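Local atomic coordinates of Gp26 (Listeria phage P40, PDB entry 4JZ5), a protein that probably hydrolyses glycosidic bonds in the peptidoglycan of the Listeria cell wall, as a phage endolysin of glycosyl hydrolase family 25. Residues 26-31 / 47-52; 76-81 / 109-114. One frame throughout, in Å; residues are numbered along the deposited sequence. Where two conformers were deposited one is given.

Contact 1: 26-31 / 47-52; sequences LDISKW and VVIRSS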
# COMPACT_ATOMS: atom_id res chain seq x y z
N LEU A 26 1.40 8.96 2.24
CA LEU A 26 1.08 8.25 3.47
C LEU A 26 0.48 6.90 3.18
O LEU A 26 -0.12 6.70 2.12
CB LEU A 26 0.07 9.03 4.30
CG LEU A 26 0.45 10.44 4.72
CD1 LEU A 26 -0.64 11.04 5.58
CD2 LEU A 26 1.80 10.45 5.41
N ASP A 27 0.59 5.98 4.12
CA ASP A 27 -0.29 4.82 4.13
C ASP A 27 -0.93 4.73 5.50
O ASP A 27 -0.29 4.99 6.52
CB ASP A 27 0.42 3.53 3.69
CG ASP A 27 1.58 3.15 4.57
OD1 ASP A 27 2.71 3.57 4.27
OD2 ASP A 27 1.34 2.39 5.53
N ILE A 28 -2.23 4.40 5.52
CA ILE A 28 -3.04 4.39 6.72
C ILE A 28 -3.93 3.15 6.73
O ILE A 28 -4.15 2.49 5.71
CB ILE A 28 -3.88 5.68 6.87
CG1 ILE A 28 -4.86 5.83 5.70
CG2 ILE A 28 -2.98 6.88 6.99
CD1 ILE A 28 -5.81 7.02 5.84
N SER A 29 -4.45 2.87 7.92
CA SER A 29 -5.27 1.71 8.17
C SER A 29 -6.16 1.99 9.37
O SER A 29 -6.32 3.13 9.80
CB SER A 29 -4.39 0.49 8.46
OG SER A 29 -3.77 0.63 9.72
N LYS A 30 -6.70 0.93 9.95
CA LYS A 30 -7.48 1.08 11.18
C LYS A 30 -6.65 1.66 12.32
O LYS A 30 -7.22 2.15 13.30
CB LYS A 30 -8.08 -0.27 11.60
CG LYS A 30 -7.08 -1.28 12.07
CD LYS A 30 -6.95 -1.25 13.57
CE LYS A 30 -7.09 -2.64 14.15
NZ LYS A 30 -7.22 -2.62 15.63
N TRP A 31 -5.33 1.61 12.21
CA TRP A 31 -4.47 2.16 13.26
C TRP A 31 -4.44 3.69 13.26
O TRP A 31 -3.89 4.30 14.18
CB TRP A 31 -3.06 1.59 13.11
CG TRP A 31 -3.03 0.12 13.37
CD1 TRP A 31 -2.81 -0.87 12.47
CD2 TRP A 31 -3.25 -0.52 14.62
NE1 TRP A 31 -2.87 -2.10 13.08
CE2 TRP A 31 -3.14 -1.91 14.41
CE3 TRP A 31 -3.53 -0.05 15.91
CZ2 TRP A 31 -3.30 -2.84 15.44
CZ3 TRP A 31 -3.69 -0.98 16.93
CH2 TRP A 31 -3.57 -2.35 16.69
N VAL A 47 -2.31 8.80 -0.86
CA VAL A 47 -2.50 7.98 0.33
C VAL A 47 -2.83 6.56 -0.11
O VAL A 47 -3.64 6.36 -1.00
CB VAL A 47 -3.63 8.54 1.22
CG1 VAL A 47 -3.87 7.65 2.44
CG2 VAL A 47 -3.31 9.96 1.66
N VAL A 48 -2.21 5.57 0.53
CA VAL A 48 -2.59 4.18 0.35
C VAL A 48 -3.30 3.71 1.61
O VAL A 48 -2.79 3.90 2.71
CB VAL A 48 -1.38 3.27 0.08
CG1 VAL A 48 -1.85 1.98 -0.60
CG2 VAL A 48 -0.34 3.97 -0.80
N ILE A 49 -4.47 3.10 1.47
CA ILE A 49 -5.23 2.64 2.62
C ILE A 49 -5.31 1.13 2.64
O ILE A 49 -5.39 0.48 1.60
CB ILE A 49 -6.64 3.27 2.71
CG1 ILE A 49 -7.58 2.73 1.64
CG2 ILE A 49 -6.54 4.78 2.61
CD1 ILE A 49 -8.95 3.37 1.66
N ARG A 50 -5.31 0.56 3.84
CA ARG A 50 -5.39 -0.90 3.97
C ARG A 50 -6.79 -1.39 3.64
O ARG A 50 -7.77 -0.89 4.19
CB ARG A 50 -5.03 -1.34 5.39
CG ARG A 50 -4.83 -2.85 5.49
CD ARG A 50 -4.22 -3.28 6.81
NE ARG A 50 -5.18 -3.21 7.90
CZ ARG A 50 -4.93 -3.62 9.13
NH1 ARG A 50 -3.76 -4.14 9.45
NH2 ARG A 50 -5.88 -3.51 10.06
N SER A 51 -6.87 -2.40 2.77
CA SER A 51 -8.14 -2.97 2.37
C SER A 51 -8.64 -4.07 3.29
O SER A 51 -9.84 -4.18 3.56
CB SER A 51 -8.02 -3.55 0.96
OG SER A 51 -7.05 -4.58 0.88
N SER A 52 -7.71 -4.91 3.76
CA SER A 52 -8.08 -6.21 4.28
C SER A 52 -6.85 -6.89 4.86
O SER A 52 -5.72 -6.60 4.47
CB SER A 52 -8.67 -7.07 3.16
OG SER A 52 -8.01 -6.87 1.92
O HOH W 1 -3.03 -4.77 12.06

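Contact 2: 76-81 / 109-114; sequences FGLYHY and AEPTFL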
# COMPACT_ATOMS: atom_id res chain seq x y z
N PHE A 76 -5.90 8.21 -4.06
CA PHE A 76 -5.55 7.14 -3.16
C PHE A 76 -5.59 5.78 -3.83
O PHE A 76 -6.14 5.58 -4.90
CB PHE A 76 -6.47 7.17 -1.91
CG PHE A 76 -7.85 6.61 -2.12
CD1 PHE A 76 -8.85 7.39 -2.66
CD2 PHE A 76 -8.14 5.29 -1.78
CE1 PHE A 76 -10.12 6.88 -2.86
CE2 PHE A 76 -9.41 4.78 -1.97
CZ PHE A 76 -10.41 5.58 -2.52
N GLY A 77 -4.96 4.84 -3.15
CA GLY A 77 -4.93 3.45 -3.53
C GLY A 77 -5.19 2.54 -2.35
O GLY A 77 -5.40 3.01 -1.23
N LEU A 78 -5.13 1.23 -2.58
CA LEU A 78 -5.40 0.23 -1.55
C LEU A 78 -4.25 -0.74 -1.42
O LEU A 78 -3.61 -1.07 -2.43
CB LEU A 78 -6.62 -0.64 -1.90
CG LEU A 78 -7.92 0.09 -2.23
CD1 LEU A 78 -9.00 -0.94 -2.53
CD2 LEU A 78 -8.38 1.04 -1.16
N TYR A 79 -4.01 -1.25 -0.21
CA TYR A 79 -3.08 -2.35 -0.04
C TYR A 79 -3.71 -3.45 0.80
O TYR A 79 -4.37 -3.20 1.80
CB TYR A 79 -1.73 -1.89 0.55
CG TYR A 79 -1.72 -1.59 2.04
CD1 TYR A 79 -1.45 -2.59 2.97
CD2 TYR A 79 -1.93 -0.30 2.52
CE1 TYR A 79 -1.41 -2.33 4.33
CE2 TYR A 79 -1.90 -0.03 3.89
CZ TYR A 79 -1.62 -1.06 4.78
OH TYR A 79 -1.59 -0.83 6.14
N HIS A 80 -3.45 -4.69 0.39
CA HIS A 80 -3.93 -5.89 1.07
C HIS A 80 -2.81 -6.52 1.87
O HIS A 80 -1.73 -6.77 1.34
CB HIS A 80 -4.39 -6.90 0.02
CG HIS A 80 -4.81 -8.20 0.62
ND1 HIS A 80 -4.05 -9.35 0.62
CD2 HIS A 80 -5.95 -8.48 1.28
CE1 HIS A 80 -4.74 -10.30 1.25
NE2 HIS A 80 -5.89 -9.79 1.66
N TYR A 81 -3.07 -6.80 3.15
CA TYR A 81 -2.10 -7.48 4.01
C TYR A 81 -2.27 -8.98 3.84
O TYR A 81 -3.28 -9.57 4.27
CB TYR A 81 -2.28 -7.07 5.48
CG TYR A 81 -1.16 -7.61 6.33
CD1 TYR A 81 -1.19 -8.90 6.82
CD2 TYR A 81 -0.03 -6.85 6.58
CE1 TYR A 81 -0.15 -9.41 7.58
CE2 TYR A 81 1.02 -7.35 7.35
CZ TYR A 81 0.96 -8.64 7.81
OH TYR A 81 2.00 -9.14 8.56
N ALA A 109 -15.97 6.37 -4.73
CA ALA A 109 -14.55 6.66 -4.69
C ALA A 109 -13.85 5.90 -5.82
O ALA A 109 -14.41 4.95 -6.41
CB ALA A 109 -13.98 6.30 -3.34
N GLU A 110 -12.65 6.35 -6.17
CA GLU A 110 -11.94 5.75 -7.28
C GLU A 110 -10.47 5.53 -6.93
O GLU A 110 -9.63 6.38 -7.20
CB GLU A 110 -12.06 6.64 -8.52
CG GLU A 110 -13.51 6.88 -8.98
CD GLU A 110 -14.16 5.65 -9.63
OE1 GLU A 110 -13.44 4.66 -9.88
OE2 GLU A 110 -15.38 5.70 -9.88
N PRO A 111 -10.14 4.37 -6.36
CA PRO A 111 -8.72 4.08 -6.13
C PRO A 111 -7.97 3.97 -7.44
O PRO A 111 -8.53 3.46 -8.42
CB PRO A 111 -8.76 2.71 -5.43
CG PRO A 111 -10.19 2.53 -4.95
CD PRO A 111 -11.02 3.25 -5.98
N THR A 112 -6.72 4.42 -7.48
CA THR A 112 -5.97 4.42 -8.73
C THR A 112 -4.80 3.45 -8.76
O THR A 112 -4.10 3.37 -9.75
CB THR A 112 -5.43 5.81 -9.05
OG1 THR A 112 -4.61 6.26 -7.98
CG2 THR A 112 -6.58 6.80 -9.27
N PHE A 113 -4.58 2.71 -7.68
CA PHE A 113 -3.46 1.78 -7.61
C PHE A 113 -3.76 0.79 -6.51
O PHE A 113 -4.40 1.15 -5.51
CB PHE A 113 -2.14 2.53 -7.32
CG PHE A 113 -0.97 2.06 -8.14
CD1 PHE A 113 -0.28 0.90 -7.81
CD2 PHE A 113 -0.56 2.79 -9.24
CE1 PHE A 113 0.80 0.49 -8.57
CE2 PHE A 113 0.52 2.38 -9.99
CZ PHE A 113 1.20 1.23 -9.66
N LEU A 114 -3.28 -0.44 -6.66
CA LEU A 114 -3.48 -1.48 -5.67
C LEU A 114 -2.14 -2.12 -5.34
O LEU A 114 -1.21 -2.06 -6.13
CB LEU A 114 -4.44 -2.55 -6.22
CG LEU A 114 -5.80 -2.04 -6.70
CD1 LEU A 114 -6.53 -3.14 -7.43
CD2 LEU A 114 -6.65 -1.52 -5.56
O HOH W 2 -8.21 8.42 -6.07

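Contact 1: 26-31 / 47-52
Two neighbouring parallel strands in the curled sheet of this family 25 catalytic domain make the contact, with Leu-26, Asp-27 and Ile-28 paired to Val-47, Val-48 and Ile-49. Val-48 N donates to Leu-26 O, Ile-28 N to Val-48 O and Arg-50 N to Ile-28 O, all three at 2.9 Å. The last is the most bent (146° at the hydrogen) and comes where segment 26-31 passes from strand into loop.

Leucine, isoleucine and valine suit the face on which Leu-26, Ile-28, Val-47 and Ile-49 lie, because these four residues are buried and helix 62-72 covers that face. Ile-28 holds CG1 between its backbone N and carbonyl carbon (chi1 62°), which sets that branch 3.7 Å from CG2 of Ile-49. The same CG1 crosses the side chain of Val-47 at a slant, 3.9 Å from Val-47 CG1. Asp-27 and Val-48 share the other face; the Asp-27 carboxylate leads away from Val-48, and its OD1 accepts from Gln-193 and Asn-210.

Beyond the strand, Ser-29 lays CB over one face of the Arg-50 guanidinium and meets Arg-50 CB at 3.6 Å. Its hydroxyl, small enough to fold back on the chain, accepts from Trp-31 N in an ST turn. The indole that follows lies near the arginine, and a water accepts from both, 2.9 Å from Trp-31 NE1 and 2.8 Å from Arg-50 NH1, in the plane of each group. Arg-50 was modelled in two conformations, so the water bridge is the less certain part of the contact.

Arg-50 NE forms a salt bridge with Asp-59, which also receives Lys-30 N. From helix 62-72, His-65 meets Ile-28 and Leu-69 meets Val-47 and Ile-49, while strand 76-81 continues the sheet beyond strand 46-53.

Contact 2: 76-81 / 109-114
The ring of Phe-76 has Pro-111 over one face, with CA of the proline 4.2 Å above the plane and displaced toward the rim. At the edge of the ring, close to its plane, sit the methyl of Ala-109 and CD2 of Leu-78. CB of Phe-76 leaves the strand away from segment 109-114, but a chi1 of 78° swings the ring back over the chain, toward that segment. Its CZ then touches Ala-109 CB at 3.7 Å, and CE2 lies 3.8 Å from Pro-111 CG, with the two side chains running alongside each other. The ring also packs on Ala-66 and Leu-69 of helix 62-72.

Next to this packing the backbones are joined by two hydrogen bonds. Phe-76 O accepts from Thr-112 N at 2.9 Å, with a fairly straight 159° at the hydrogen, and Pro-111 CA adds a CH contact to the same oxygen; proline, lacking an N-H, can offer only carbon here. Leu-78 N donates to Phe-113 O at 3.0 Å, in the carbonyl plane. Gly-77 lies between these bonds, and because it has no side chain to collide with the oxygen, Phe-113 O can come within 3.1 Å of Gly-77 CA. Leu-78 and Leu-114, paired as in a parallel sheet, point the same way, with Leu-78 CB 3.8 Å from Leu-114 CD2. A water accepts from Phe-76 N and donates to Glu-110 O.

The polar ends of segment 109-114 turn elsewhere: Glu-110 to Arg-105 in a salt bridge, the Thr-112 hydroxyl to Leu-220 O. Across the contact, then, the bonding is backbone to backbone, helped by one bridging water, and the side chains meet through hydrocarbon. No salt bridge spans the two segments, so the join should depend little on ionisation.

Overall arrangement
Contact 1 closes along the chain before contact 2 opens, and their centres lie about 9 Å apart in one curled sheet. Strands 25-28, 46-53, 76-81 and 114-117 follow one another in it, all parallel. The two contacts meet where strands 46-53 and 76-81 are neighbours: Ile-49 N lies 2.9 Å from Gly-77 O, a probable hydrogen bond, and Ser-51 N lies 2.8 Å from Tyr-79 O, another probable hydrogen bond. Helix 62-72 packs against both contacts, and helix 87-106 makes the beta-alpha-beta crossover from 76-81 to 114-117. The two contacts thus join successive strands of the barrel-like sheet, consistent with the family 25 fold.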